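Local coordinates for putative antioxidant defense protein Mlr4105 (Mesorhizobium loti, PDB 3C1L) that probably has peroxiredoxin activity, as an all-helical protein of the carboxymuconolactone decarboxylase family in the AhpD-like clan, at residues I6-L11 / A174-P179. Residues are numbered along the deposited sequence; the frame is centred on the assembly and turned at random.
Sequences ISALDL and AIDMRP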
loop_
_atom_site.group_PDB
_atom_site.type_symbol
_atom_site.label_atom_id
_atom_site.label_comp_id
_atom_site.label_asym_id
_atom_site.label_seq_id
_atom_site.Cartn_x
_atom_site.Cartn_y
_atom_site.Cartn_z
ATOM N N ILE B 6 -31.959 3.592 5.682
ATOM C CA ILE B 6 -30.947 2.773 6.305
ATOM C C ILE B 6 -29.779 2.475 5.338
ATOM O O ILE B 6 -28.775 1.887 5.744
ATOM C CB ILE B 6 -31.548 1.504 6.961
ATOM C CG1 ILE B 6 -32.247 0.617 5.945
ATOM C CG2 ILE B 6 -32.586 1.902 8.026
ATOM C CD1 ILE B 6 -32.432 -0.750 6.427
ATOM N N SER B 7 -29.930 2.857 4.066
ATOM C CA SER B 7 -28.827 2.788 3.127
ATOM C C SER B 7 -28.995 3.737 1.957
ATOM O O SER B 7 -30.026 4.428 1.815
ATOM C CB SER B 7 -28.591 1.335 2.653
ATOM O OG SER B 7 -29.275 0.999 1.460
ATOM N N ALA B 8 -27.950 3.774 1.129
ATOM C CA ALA B 8 -27.923 4.597 -0.067
ATOM C C ALA B 8 -28.500 3.876 -1.272
ATOM O O ALA B 8 -28.718 4.489 -2.293
ATOM C CB ALA B 8 -26.505 5.064 -0.353
ATOM N N LEU B 9 -28.763 2.576 -1.198
ATOM C CA LEU B 9 -29.488 1.945 -2.300
ATOM C C LEU B 9 -30.900 2.465 -2.312
ATOM O O LEU B 9 -31.404 2.879 -1.292
ATOM C CB LEU B 9 -29.484 0.430 -2.206
ATOM C CG LEU B 9 -28.102 -0.238 -2.326
ATOM C CD1 LEU B 9 -28.297 -1.704 -2.712
ATOM C CD2 LEU B 9 -27.181 0.447 -3.336
ATOM N N ASP B 10 -31.506 2.481 -3.499
ATOM C CA ASP B 10 -32.895 2.869 -3.708
ATOM C C ASP B 10 -33.726 1.566 -3.851
ATOM O O ASP B 10 -34.032 1.130 -4.964
ATOM C CB ASP B 10 -32.971 3.747 -4.983
ATOM C CG ASP B 10 -34.150 4.683 -4.996
ATOM O OD1 ASP B 10 -34.666 5.016 -3.895
ATOM O OD2 ASP B 10 -34.562 5.089 -6.119
ATOM N N LEU B 11 -34.036 0.924 -2.723
ATOM C CA LEU B 11 -34.792 -0.330 -2.734
ATOM C C LEU B 11 -36.305 -0.091 -2.494
ATOM O O LEU B 11 -36.719 0.693 -1.615
ATOM C CB LEU B 11 -34.221 -1.329 -1.721
ATOM N N ALA B 174 -20.224 -0.741 0.813
ATOM C CA ALA B 174 -20.751 -0.799 -0.537
ATOM C C ALA B 174 -22.102 -0.120 -0.666
ATOM O O ALA B 174 -22.322 0.526 -1.686
ATOM C CB ALA B 174 -20.851 -2.247 -1.027
ATOM N N ILE B 175 -23.002 -0.276 0.328
ATOM C CA ILE B 175 -24.350 0.359 0.258
ATOM C C ILE B 175 -24.598 1.569 1.182
ATOM O O ILE B 175 -25.748 2.055 1.236
ATOM C CB ILE B 175 -25.496 -0.638 0.500
ATOM C CG1 ILE B 175 -25.550 -1.091 1.973
ATOM C CG2 ILE B 175 -25.373 -1.859 -0.441
ATOM C CD1 ILE B 175 -26.707 -2.025 2.182
ATOM N N ASP B 176 -23.546 2.089 1.832
ATOM C CA ASP B 176 -23.672 3.190 2.819
ATOM C C ASP B 176 -24.717 2.857 3.909
ATOM O O ASP B 176 -25.656 3.605 4.146
ATOM C CB ASP B 176 -24.035 4.473 2.071
ATOM C CG ASP B 176 -23.731 5.754 2.852
ATOM O OD1 ASP B 176 -22.996 5.704 3.879
ATOM O OD2 ASP B 176 -24.236 6.836 2.388
HETATM N N MSE B 177 -24.552 1.716 4.572
HETATM C CA MSE B 177 -25.547 1.291 5.581
HETATM C C MSE B 177 -25.403 2.163 6.808
HETATM O O MSE B 177 -24.295 2.485 7.200
HETATM C CB MSE B 177 -25.383 -0.183 5.949
HETATM C CG MSE B 177 -26.640 -0.803 6.652
HETATM SE SE MSE B 177 -26.091 -2.558 7.351
HETATM C CE MSE B 177 -26.420 -3.521 5.696
ATOM N N ARG B 178 -26.533 2.544 7.403
ATOM C CA ARG B 178 -26.573 3.542 8.470
ATOM C C ARG B 178 -26.901 2.931 9.823
ATOM O O ARG B 178 -27.959 2.380 9.993
ATOM C CB ARG B 178 -27.623 4.612 8.137
ATOM C CG ARG B 178 -27.326 5.365 6.844
ATOM C CD ARG B 178 -25.914 5.826 6.919
ATOM N NE ARG B 178 -25.543 6.825 5.946
ATOM C CZ ARG B 178 -24.766 7.871 6.208
ATOM N NH1 ARG B 178 -24.323 8.102 7.445
ATOM N NH2 ARG B 178 -24.471 8.712 5.222
ATOM N N PRO B 179 -25.984 3.056 10.797
ATOM C CA PRO B 179 -26.235 2.474 12.100
ATOM C C PRO B 179 -27.328 3.229 12.830
ATOM O O PRO B 179 -27.544 4.412 12.569
ATOM C CB PRO B 179 -24.881 2.642 12.822
ATOM C CG PRO B 179 -24.277 3.868 12.223
ATOM C CD PRO B 179 -24.872 4.022 10.832
#
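The flat carbonyl group of Ile6 takes Arg178 N (2.9 Å from Ile6 O) over one face, the donor lying 42° out of its plane, while Met177 CA adds a C-H...O contact to the same oxygen. The carbonyl of Ile175 is met end-on instead: Ala8 N sits 2.8 Å from Ile175 O at a C=O...N angle of 164°. Between these bonds the chains run roughly antiparallel, and Ser7 CA gives a further C-H...O contact to Asp176 O at 3.4 Å. Branching at CB suits Ile175, since its two arms serve different neighbours: chi1 of 71° sets CG1 and CD1 against Ser7 CB, while CG2 reaches Leu9 CG at 3.7 Å, the two side chains crossing at about a right angle. Ala8 is small enough for its CB to approach Asp176 CB to 3.5 Å; Arg142 of a second subunit packs on both residues. Ser7 OG accepts from Leu9 N (3.1 Å), forming an ST turn; with an alanine here, that N-H would probably lose its acceptor and the bend carrying Ala8 and Leu9 to Ile175 would be less firmly held. Arg178 NH2 is held mainly by a hydrogen bond to Ala113 O of a third subunit and makes a weak salt bridge to Asp176 OD2 (3.4 Å). The N-terminal loop thus packs against the end of helix 152-175, where Asp176, with positive phi, completes a Schellman motif.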